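Local coordinates for protein ylmH (Streptococcus pneumoniae, PDB 2FPH) that probably binds nucleic acid, likely RNA, through an RRM-like region and is thought to act in cell division, at residues Met18-Lys23 with Leu32-Asn37; Leu43-Ala48 with Ser58-Ser63; Ser86-Val91 with Leu140-Leu145. All coordinates share one frame; numbering follows the deposited sequence.

Along the chain the three contacts come in series, each closing before the next opens. Interactions 1 and 2 belong to the N-terminal YlmH region and have centres about 11 Å apart. They meet through helix 38-50, whose Leu-44 and Leu-47 pack on residues of interaction 1: Met-18 SD lies 3.7 Å from Leu-47 CG, and Thr-33 CG2 lies 3.8 Å from Leu-44 CD1. Interaction 3 sits in the RRM-like region, its centre about 25 Å from each of the others and on the opposite side of the chain's centre. Interaction 1 thus packs one part of the N-terminal module, interaction 2 adds a weak surface bridge, and the third joins sheet to helix in the other module.

Interaction 1: Met18-Lys23 with Leu32-Asn37; sequences MEWIKK and LTPFIN
Trp-20 on helix 11-27 packs against Thr-33, Pro-34 and Ile-36 in the loop that leads from strand 31-32 to helix 38-50, joining helix 11-27 to the loop that leads into the next helix. With CG anti to its carbonyl carbon (chi1 -64°), the indole leaves the helix toward the loop, and its six-membered ring does the touching. Thr-33 lies over one face: its CB is 4.2 Å from the centroid of that ring and 21° off the normal, a CH-pi contact, while its methyl CG2 lies nearer the rim, 3.6 Å from Trp-20 CE3. Pro-34 arrives obliquely, from the direction opposite to the indole, and brings CD to 3.6 Å from Trp-20 CZ2. Ile-36 adds a looser touch, CG2 to Trp-20 CH2 at 4.4 Å. Threonine suits its place because its two branches divide the work. The hydroxyl OG1 is turned from the ring and donates to Pro-34 O at 2.8 Å, also pairing with Val-69 N of the neighbouring strand, and the methyl is left for the indole. Proline offers a ring of carbons and, having no N-H, puts no backbone donor beside the aromatic surface. Phe-31 stacks on Trp-20 as well, and Leu-44 and Leu-71 touch it from helix 38-50 and strand 69-72. The contact therefore rests on dispersion and the shape of a large flat ring, with Thr-33 held in place by its own polar bonds, so the hydroxyl of this buried residue is satisfied without drawing on the tryptophan.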
loop_
_atom_site.group_PDB
_atom_site.type_symbol
_atom_site.label_atom_id
_atom_site.label_comp_id
_atom_site.label_asym_id
_atom_site.label_seq_id
_atom_site.Cartn_x
_atom_site.Cartn_y
_atom_site.Cartn_z
ATOM N N MET A 18 -8.833 -14.763 4.780
ATOM C CA MET A 18 -9.296 -15.583 5.904
ATOM C C MET A 18 -8.226 -15.799 6.955
ATOM O O MET A 18 -8.537 -15.746 8.198
ATOM C CB MET A 18 -9.875 -16.945 5.398
ATOM C CG MET A 18 -11.150 -16.849 4.675
ATOM S SD MET A 18 -12.516 -15.978 5.449
ATOM C CE MET A 18 -12.594 -16.949 6.881
ATOM N N GLU A 19 -6.976 -15.865 6.519
ATOM C CA GLU A 19 -5.811 -15.926 7.443
ATOM C C GLU A 19 -5.694 -14.661 8.240
ATOM O O GLU A 19 -5.473 -14.684 9.474
ATOM C CB GLU A 19 -4.468 -16.311 6.715
ATOM C CG GLU A 19 -4.605 -17.664 5.994
ATOM C CD GLU A 19 -3.515 -18.024 4.983
ATOM O OE1 GLU A 19 -2.962 -17.139 4.275
ATOM O OE2 GLU A 19 -3.223 -19.238 4.881
ATOM N N TRP A 20 -5.886 -13.523 7.575
ATOM C CA TRP A 20 -5.814 -12.233 8.267
ATOM C C TRP A 20 -6.949 -12.086 9.276
ATOM O O TRP A 20 -6.734 -11.599 10.385
ATOM C CB TRP A 20 -5.835 -11.083 7.279
ATOM C CG TRP A 20 -4.612 -11.071 6.374
ATOM C CD1 TRP A 20 -3.402 -11.683 6.576
ATOM C CD2 TRP A 20 -4.542 -10.483 5.086
ATOM N NE1 TRP A 20 -2.552 -11.470 5.508
ATOM C CE2 TRP A 20 -3.233 -10.726 4.572
ATOM C CE3 TRP A 20 -5.444 -9.749 4.310
ATOM C CZ2 TRP A 20 -2.831 -10.264 3.318
ATOM C CZ3 TRP A 20 -4.999 -9.257 3.037
ATOM C CH2 TRP A 20 -3.752 -9.544 2.578
ATOM N N ILE A 21 -8.139 -12.462 8.873
ATOM C CA ILE A 21 -9.284 -12.446 9.801
ATOM C C ILE A 21 -9.029 -13.318 11.019
ATOM O O ILE A 21 -9.213 -12.844 12.124
ATOM C CB ILE A 21 -10.537 -12.856 9.055
ATOM C CG1 ILE A 21 -10.970 -11.690 8.150
ATOM C CG2 ILE A 21 -11.664 -13.258 9.961
ATOM C CD1 ILE A 21 -11.985 -12.057 7.251
ATOM N N LYS A 22 -8.492 -14.533 10.812
ATOM C CA LYS A 22 -8.121 -15.416 11.933
ATOM C C LYS A 22 -7.080 -14.792 12.862
ATOM O O LYS A 22 -7.175 -14.977 14.042
ATOM C CB LYS A 22 -7.630 -16.769 11.427
ATOM C CG LYS A 22 -6.844 -17.692 12.455
ATOM C CD LYS A 22 -7.670 -18.824 13.019
ATOM C CE LYS A 22 -6.848 -19.710 14.037
ATOM N NZ LYS A 22 -6.971 -21.221 13.798
ATOM N N LYS A 23 -6.099 -14.060 12.335
ATOM C CA LYS A 23 -5.129 -13.358 13.158
ATOM C C LYS A 23 -5.819 -12.401 14.129
ATOM O O LYS A 23 -5.405 -12.259 15.298
ATOM C CB LYS A 23 -4.176 -12.520 12.287
ATOM C CG LYS A 23 -3.115 -13.228 11.482
ATOM C CD LYS A 23 -2.893 -14.693 11.736
ATOM C CE LYS A 23 -1.402 -14.956 12.139
ATOM N NZ LYS A 23 -0.957 -16.396 11.974
ATOM N N LEU A 32 -2.868 -5.124 10.165
ATOM C CA LEU A 32 -2.660 -4.257 9.008
ATOM C C LEU A 32 -2.109 -5.092 7.838
ATOM O O LEU A 32 -1.035 -5.737 7.941
ATOM C CB LEU A 32 -1.677 -3.159 9.382
ATOM C CG LEU A 32 -1.141 -2.223 8.304
ATOM C CD1 LEU A 32 -2.310 -1.469 7.828
ATOM C CD2 LEU A 32 -0.017 -1.245 8.851
ATOM N N THR A 33 -2.804 -5.020 6.704
ATOM C CA THR A 33 -2.462 -5.742 5.515
ATOM C C THR A 33 -1.337 -5.081 4.750
ATOM O O THR A 33 -0.986 -3.875 4.971
ATOM C CB THR A 33 -3.656 -5.854 4.536
ATOM O OG1 THR A 33 -3.926 -4.560 3.898
ATOM C CG2 THR A 33 -4.863 -6.324 5.219
ATOM N N PRO A 34 -0.773 -5.802 3.796
ATOM C CA PRO A 34 0.128 -5.156 2.844
ATOM C C PRO A 34 -0.660 -4.285 1.893
ATOM O O PRO A 34 -1.893 -4.243 1.928
ATOM C CB PRO A 34 0.690 -6.326 2.055
ATOM C CG PRO A 34 0.242 -7.529 2.717
ATOM C CD PRO A 34 -0.901 -7.241 3.543
ATOM N N PHE A 35 0.040 -3.664 0.941
ATOM C CA PHE A 35 -0.719 -2.997 -0.124
ATOM C C PHE A 35 -1.472 -4.008 -1.007
ATOM O O PHE A 35 -0.899 -5.021 -1.444
ATOM C CB PHE A 35 0.152 -2.109 -0.967
ATOM C CG PHE A 35 0.566 -0.845 -0.286
ATOM C CD1 PHE A 35 -0.256 0.275 -0.383
ATOM C CD2 PHE A 35 1.752 -0.733 0.400
ATOM C CE1 PHE A 35 0.092 1.489 0.176
ATOM C CE2 PHE A 35 2.112 0.513 1.007
ATOM C CZ PHE A 35 1.263 1.635 0.847
ATOM N N ILE A 36 -2.743 -3.697 -1.242
ATOM C CA ILE A 36 -3.644 -4.491 -2.102
ATOM C C ILE A 36 -4.361 -3.609 -3.096
ATOM O O ILE A 36 -4.445 -2.379 -2.931
ATOM C CB ILE A 36 -4.672 -5.266 -1.192
ATOM C CG1 ILE A 36 -5.580 -4.341 -0.374
ATOM C CG2 ILE A 36 -3.954 -6.244 -0.266
ATOM C CD1 ILE A 36 -6.676 -5.093 0.413
ATOM N N ASN A 37 -4.839 -4.216 -4.182
ATOM C CA ASN A 37 -5.519 -3.491 -5.252
ATOM C C ASN A 37 -7.003 -3.268 -4.950
ATOM O O ASN A 37 -7.509 -3.745 -3.928
ATOM C CB ASN A 37 -5.208 -4.150 -6.625
ATOM C CG ASN A 37 -5.944 -5.451 -6.842
ATOM O OD1 ASN A 37 -7.041 -5.668 -6.334
ATOM N ND2 ASN A 37 -5.374 -6.306 -7.686
#

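Interaction 2: Leu43-Ala48 with Ser58-Ser63; sequences LLKILA and SGEFVS
Lys-45 on helix 38-50 and Glu-60, at the end of the short 3-10 turn 58-60, meet across the surface of the N-terminal region through a salt bridge. Lys-45 NZ lies 3.4 Å from Glu-60 OE1, so the hydrogen bond within the ion pair is weak. The two side chains point in roughly opposite directions. The lysine runs extended from the helix until chi4 (-19°), where a bend brings the ammonium round to the carboxylate; glutamate extends beyond CG to meet it. Long, flexible side chains suit this place, since the nearest CA atoms of the two segments, those of Lys-45 and Gly-59, are 12.3 Å apart. The same oxygen, OE1, has a stronger partner in the backbone N of Ser-57, and this bond ties the carboxylate to the residue just ahead of the turn. The lysine thus approaches an acceptor that is already engaged and set in position. Within the turn, Ser-58 O is doubly used, accepting from Phe-61 N at 3.0 Å and from Val-62 N at 2.9 Å, while Ser-58 OG pairs with Arg-68 N and Gly-59 N with Ser-57 OG. On the way to the carboxylate, Lys-45 lays its chain over Cys-55 and Ser-57 of strand 54-57. The bridge therefore spans from helix 38-50, along strand 54-57, one of the two edge strands of the three-stranded sheet, to the turn that follows this strand, while Leu-44 and Ala-48 pack on strand 69-72.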
loop_
_atom_site.group_PDB
_atom_site.type_symbol
_atom_site.label_atom_id
_atom_site.label_comp_id
_atom_site.label_asym_id
_atom_site.label_seq_id
_atom_site.Cartn_x
_atom_site.Cartn_y
_atom_site.Cartn_z
ATOM N N LEU A 43 -12.994 -7.295 -1.847
ATOM C CA LEU A 43 -13.129 -8.678 -1.349
ATOM C C LEU A 43 -12.941 -8.727 0.127
ATOM O O LEU A 43 -13.729 -9.354 0.808
ATOM C CB LEU A 43 -12.084 -9.544 -1.978
ATOM C CG LEU A 43 -12.368 -10.490 -3.140
ATOM C CD1 LEU A 43 -13.686 -10.246 -3.971
ATOM C CD2 LEU A 43 -11.144 -10.868 -3.893
ATOM N N LEU A 44 -11.927 -8.012 0.635
ATOM C CA LEU A 44 -11.626 -8.106 2.067
ATOM C C LEU A 44 -12.761 -7.411 2.859
ATOM O O LEU A 44 -13.164 -7.872 3.907
ATOM C CB LEU A 44 -10.262 -7.503 2.323
ATOM C CG LEU A 44 -9.337 -8.031 3.409
ATOM C CD1 LEU A 44 -8.409 -6.920 3.945
ATOM C CD2 LEU A 44 -9.814 -9.063 4.419
ATOM N N LYS A 45 -13.259 -6.272 2.387
ATOM C CA LYS A 45 -14.415 -5.621 3.006
ATOM C C LYS A 45 -15.648 -6.554 3.142
ATOM O O LYS A 45 -16.272 -6.583 4.187
ATOM C CB LYS A 45 -14.798 -4.371 2.205
ATOM C CG LYS A 45 -13.862 -3.201 2.478
ATOM C CD LYS A 45 -14.009 -2.118 1.460
ATOM C CE LYS A 45 -13.267 -0.814 1.823
ATOM N NZ LYS A 45 -12.920 -0.701 3.255
ATOM N N ILE A 46 -15.900 -7.347 2.122
ATOM C CA ILE A 46 -16.971 -8.359 2.163
ATOM C C ILE A 46 -16.723 -9.457 3.248
ATOM O O ILE A 46 -17.581 -9.708 4.142
ATOM C CB ILE A 46 -17.209 -9.001 0.828
ATOM C CG1 ILE A 46 -17.723 -7.975 -0.207
ATOM C CG2 ILE A 46 -18.238 -10.081 0.954
ATOM C CD1 ILE A 46 -17.509 -8.500 -1.641
ATOM N N LEU A 47 -15.506 -9.999 3.228
ATOM C CA LEU A 47 -15.121 -11.021 4.236
ATOM C C LEU A 47 -15.236 -10.435 5.645
ATOM O O LEU A 47 -15.771 -11.065 6.532
ATOM C CB LEU A 47 -13.707 -11.530 3.955
ATOM C CG LEU A 47 -13.334 -12.954 3.543
ATOM C CD1 LEU A 47 -14.413 -13.701 2.749
ATOM C CD2 LEU A 47 -11.981 -13.011 2.910
ATOM N N ALA A 48 -14.687 -9.248 5.879
ATOM C CA ALA A 48 -14.736 -8.600 7.180
ATOM C C ALA A 48 -16.174 -8.446 7.692
ATOM O O ALA A 48 -16.487 -8.851 8.805
ATOM C CB ALA A 48 -14.046 -7.278 7.133
ATOM N N SER A 58 -7.043 2.496 3.865
ATOM C CA SER A 58 -6.301 3.753 3.770
ATOM C C SER A 58 -6.938 4.659 2.667
ATOM O O SER A 58 -6.773 5.878 2.694
ATOM C CB SER A 58 -4.816 3.554 3.518
ATOM O OG SER A 58 -4.578 2.826 2.335
ATOM N N GLY A 59 -7.644 4.043 1.718
ATOM C CA GLY A 59 -8.324 4.776 0.669
ATOM C C GLY A 59 -9.477 5.611 1.128
ATOM O O GLY A 59 -9.947 6.505 0.381
ATOM N N GLU A 60 -9.928 5.387 2.358
ATOM C CA GLU A 60 -10.976 6.188 2.972
ATOM C C GLU A 60 -10.384 7.386 3.725
ATOM O O GLU A 60 -11.146 8.104 4.364
ATOM C CB GLU A 60 -11.791 5.317 3.947
ATOM C CG GLU A 60 -12.544 4.121 3.355
ATOM C CD GLU A 60 -13.217 3.236 4.416
ATOM O OE1 GLU A 60 -12.603 2.276 4.963
ATOM O OE2 GLU A 60 -14.402 3.495 4.732
ATOM N N PHE A 61 -9.052 7.582 3.651
ATOM C CA PHE A 61 -8.315 8.695 4.277
ATOM C C PHE A 61 -7.523 9.484 3.232
ATOM O O PHE A 61 -7.525 10.732 3.267
ATOM C CB PHE A 61 -7.324 8.185 5.331
ATOM C CG PHE A 61 -7.973 7.608 6.572
ATOM C CD1 PHE A 61 -8.605 6.365 6.525
ATOM C CD2 PHE A 61 -7.936 8.271 7.756
ATOM C CE1 PHE A 61 -9.195 5.818 7.620
ATOM C CE2 PHE A 61 -8.540 7.738 8.884
ATOM C CZ PHE A 61 -9.168 6.501 8.829
ATOM N N VAL A 62 -6.815 8.748 2.349
ATOM C CA VAL A 62 -6.074 9.279 1.198
ATOM C C VAL A 62 -6.506 8.535 -0.004
ATOM O O VAL A 62 -6.394 7.303 -0.038
ATOM C CB VAL A 62 -4.522 9.113 1.369
ATOM C CG1 VAL A 62 -3.806 9.574 0.166
ATOM C CG2 VAL A 62 -4.047 9.823 2.565
ATOM N N SER A 63 -7.054 9.224 -1.002
ATOM C CA SER A 63 -7.548 8.526 -2.180
ATOM C C SER A 63 -6.370 7.922 -2.906
ATOM O O SER A 63 -5.361 8.578 -3.154
ATOM C CB SER A 63 -8.326 9.420 -3.172
ATOM O OG SER A 63 -9.040 10.464 -2.523
#

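Interaction 3: Ser86-Val91 with Leu140-Leu145; sequences SLQEIV and LFQDGL
Gln-88 of strand 85-91 and Gln-142 of helix 138-144 join sheet to helix by a bond between their side-chain amides. Among the polar contacts, Gln-142 NE2 donates to Gln-88 OE1 at 2.7 Å, nearly straight at 168°. The acceptor lies close to the amide plane of Gln-142, but the donor is tilted from the carbonyl plane of Gln-88, and the two amides stand 65° apart. Gln-88 bends at chi2 (-68°), which swings its amide alongside the strand, and Gln-142 reaches it with an extended chain. The other end of the Gln-88 amide is also used: NE2 donates to Ser-86 OG at 2.8 Å, and that hydroxyl pairs in turn with Glu-157 OE2. With its oxygen accepting and its nitrogen donating, the buried Gln-88 amide is fixed against a flip. Glutamine fits here because its neutral amide both donates and accepts, linking Gln-142 to the pair of Ser-86 and Glu-157. The apolar part is looser: Ile-90, two residues on from Gln-88, brings CD1 to 4.7 Å from Leu-145 CD1, where the chain leaves the helix. In backbone terms strand 85-91 is well embedded: Gln-88 bonds to Ile-131 of strand 130-134, and Glu-89 to Glu-156 of strand 151-157. The strand is thus central in an antiparallel sheet whose beta-alpha-beta-beta-alpha-beta topology matches the RRM fold. Ile-90 also touches Thr-100 of helix 97-105, and Phe-141 packs on Leu-155, Ile-133 and Ile-104, so that both helices meet the sheet beside this contact.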
loop_
_atom_site.group_PDB
_atom_site.type_symbol
_atom_site.label_atom_id
_atom_site.label_comp_id
_atom_site.label_asym_id
_atom_site.label_seq_id
_atom_site.Cartn_x
_atom_site.Cartn_y
_atom_site.Cartn_z
ATOM N N SER A 86 3.964 6.068 4.313
ATOM C CA SER A 86 4.783 7.283 4.187
ATOM C C SER A 86 4.622 7.788 2.742
ATOM O O SER A 86 4.529 6.974 1.808
ATOM C CB SER A 86 6.236 6.907 4.435
ATOM O OG SER A 86 7.130 8.003 4.491
ATOM N N LEU A 87 4.545 9.097 2.531
ATOM C CA LEU A 87 4.616 9.610 1.177
ATOM C C LEU A 87 6.054 10.048 0.971
ATOM O O LEU A 87 6.560 10.855 1.756
ATOM C CB LEU A 87 3.685 10.794 0.938
ATOM C CG LEU A 87 3.539 11.475 -0.423
ATOM C CD1 LEU A 87 3.002 10.640 -1.523
ATOM C CD2 LEU A 87 2.689 12.758 -0.293
ATOM N N GLN A 88 6.682 9.593 -0.111
ATOM C CA GLN A 88 8.035 10.024 -0.449
ATOM C C GLN A 88 8.021 10.760 -1.770
ATOM O O GLN A 88 7.574 10.227 -2.783
ATOM C CB GLN A 88 8.998 8.810 -0.550
ATOM C CG GLN A 88 9.163 8.061 0.766
ATOM C CD GLN A 88 9.895 8.870 1.809
ATOM O OE1 GLN A 88 11.033 9.324 1.583
ATOM N NE2 GLN A 88 9.267 9.037 2.980
ATOM N N GLU A 89 8.531 11.994 -1.735
ATOM C CA GLU A 89 8.847 12.714 -2.959
ATOM C C GLU A 89 10.132 12.188 -3.550
ATOM O O GLU A 89 11.130 12.007 -2.842
ATOM C CB GLU A 89 9.065 14.193 -2.693
ATOM C CG GLU A 89 9.160 14.975 -3.985
ATOM C CD GLU A 89 7.863 15.629 -4.403
ATOM O OE1 GLU A 89 6.970 15.832 -3.546
ATOM O OE2 GLU A 89 7.774 15.967 -5.605
ATOM N N ILE A 90 10.104 11.964 -4.857
ATOM C CA ILE A 90 11.281 11.480 -5.593
ATOM C C ILE A 90 11.885 12.749 -6.149
ATOM O O ILE A 90 11.468 13.204 -7.215
ATOM C CB ILE A 90 10.908 10.480 -6.702
ATOM C CG1 ILE A 90 10.232 9.229 -6.106
ATOM C CG2 ILE A 90 12.155 10.001 -7.436
ATOM C CD1 ILE A 90 9.673 8.220 -7.095
ATOM N N VAL A 91 12.795 13.342 -5.367
ATOM C CA VAL A 91 13.436 14.613 -5.690
ATOM C C VAL A 91 14.506 14.409 -6.789
ATOM O O VAL A 91 15.519 13.739 -6.599
ATOM C CB VAL A 91 14.025 15.360 -4.434
ATOM C CG1 VAL A 91 14.592 16.695 -4.820
ATOM C CG2 VAL A 91 12.908 15.581 -3.358
ATOM N N LEU A 140 14.995 1.053 3.363
ATOM C CA LEU A 140 15.143 0.344 2.135
ATOM C C LEU A 140 14.931 1.310 0.956
ATOM O O LEU A 140 15.731 1.336 0.046
ATOM C CB LEU A 140 14.172 -0.832 2.127
ATOM C CG LEU A 140 14.125 -1.800 0.949
ATOM C CD1 LEU A 140 13.732 -1.109 -0.309
ATOM C CD2 LEU A 140 15.439 -2.544 0.786
ATOM N N PHE A 141 13.884 2.129 0.972
ATOM C CA PHE A 141 13.655 3.074 -0.118
ATOM C C PHE A 141 14.557 4.263 -0.126
ATOM O O PHE A 141 15.104 4.616 -1.169
ATOM C CB PHE A 141 12.183 3.553 -0.116
ATOM C CG PHE A 141 11.245 2.579 -0.700
ATOM C CD1 PHE A 141 10.605 1.654 0.097
ATOM C CD2 PHE A 141 10.913 2.637 -2.053
ATOM C CE1 PHE A 141 9.700 0.714 -0.459
ATOM C CE2 PHE A 141 10.011 1.721 -2.575
ATOM C CZ PHE A 141 9.415 0.788 -1.781
ATOM N N GLN A 142 14.685 4.941 1.009
ATOM C CA GLN A 142 15.499 6.152 1.051
ATOM C C GLN A 142 16.972 5.823 0.730
ATOM O O GLN A 142 17.637 6.565 0.012
ATOM C CB GLN A 142 15.353 6.877 2.399
ATOM C CG GLN A 142 14.009 7.571 2.529
ATOM C CD GLN A 142 13.948 8.625 3.607
ATOM O OE1 GLN A 142 14.757 8.613 4.552
ATOM N NE2 GLN A 142 12.967 9.536 3.486
ATOM N N ASP A 143 17.511 4.735 1.286
ATOM C CA ASP A 143 18.927 4.445 1.026
ATOM C C ASP A 143 19.153 3.650 -0.264
ATOM O O ASP A 143 20.241 3.685 -0.820
ATOM C CB ASP A 143 19.579 3.730 2.238
ATOM C CG ASP A 143 19.650 4.613 3.462
ATOM O OD1 ASP A 143 19.715 5.854 3.308
ATOM O OD2 ASP A 143 19.607 4.156 4.641
ATOM N N GLY A 144 18.137 2.969 -0.775
ATOM C CA GLY A 144 18.311 2.114 -1.932
ATOM C C GLY A 144 17.954 2.803 -3.242
ATOM O O GLY A 144 18.556 2.533 -4.265
ATOM N N LEU A 145 16.956 3.676 -3.227
ATOM C CA LEU A 145 16.484 4.349 -4.442
ATOM C C LEU A 145 17.234 5.659 -4.615
ATOM O O LEU A 145 16.764 6.722 -4.195
ATOM C CB LEU A 145 14.958 4.594 -4.376
ATOM C CG LEU A 145 13.953 4.171 -5.467
ATOM C CD1 LEU A 145 12.755 5.100 -5.496
ATOM C CD2 LEU A 145 14.504 3.894 -6.879
#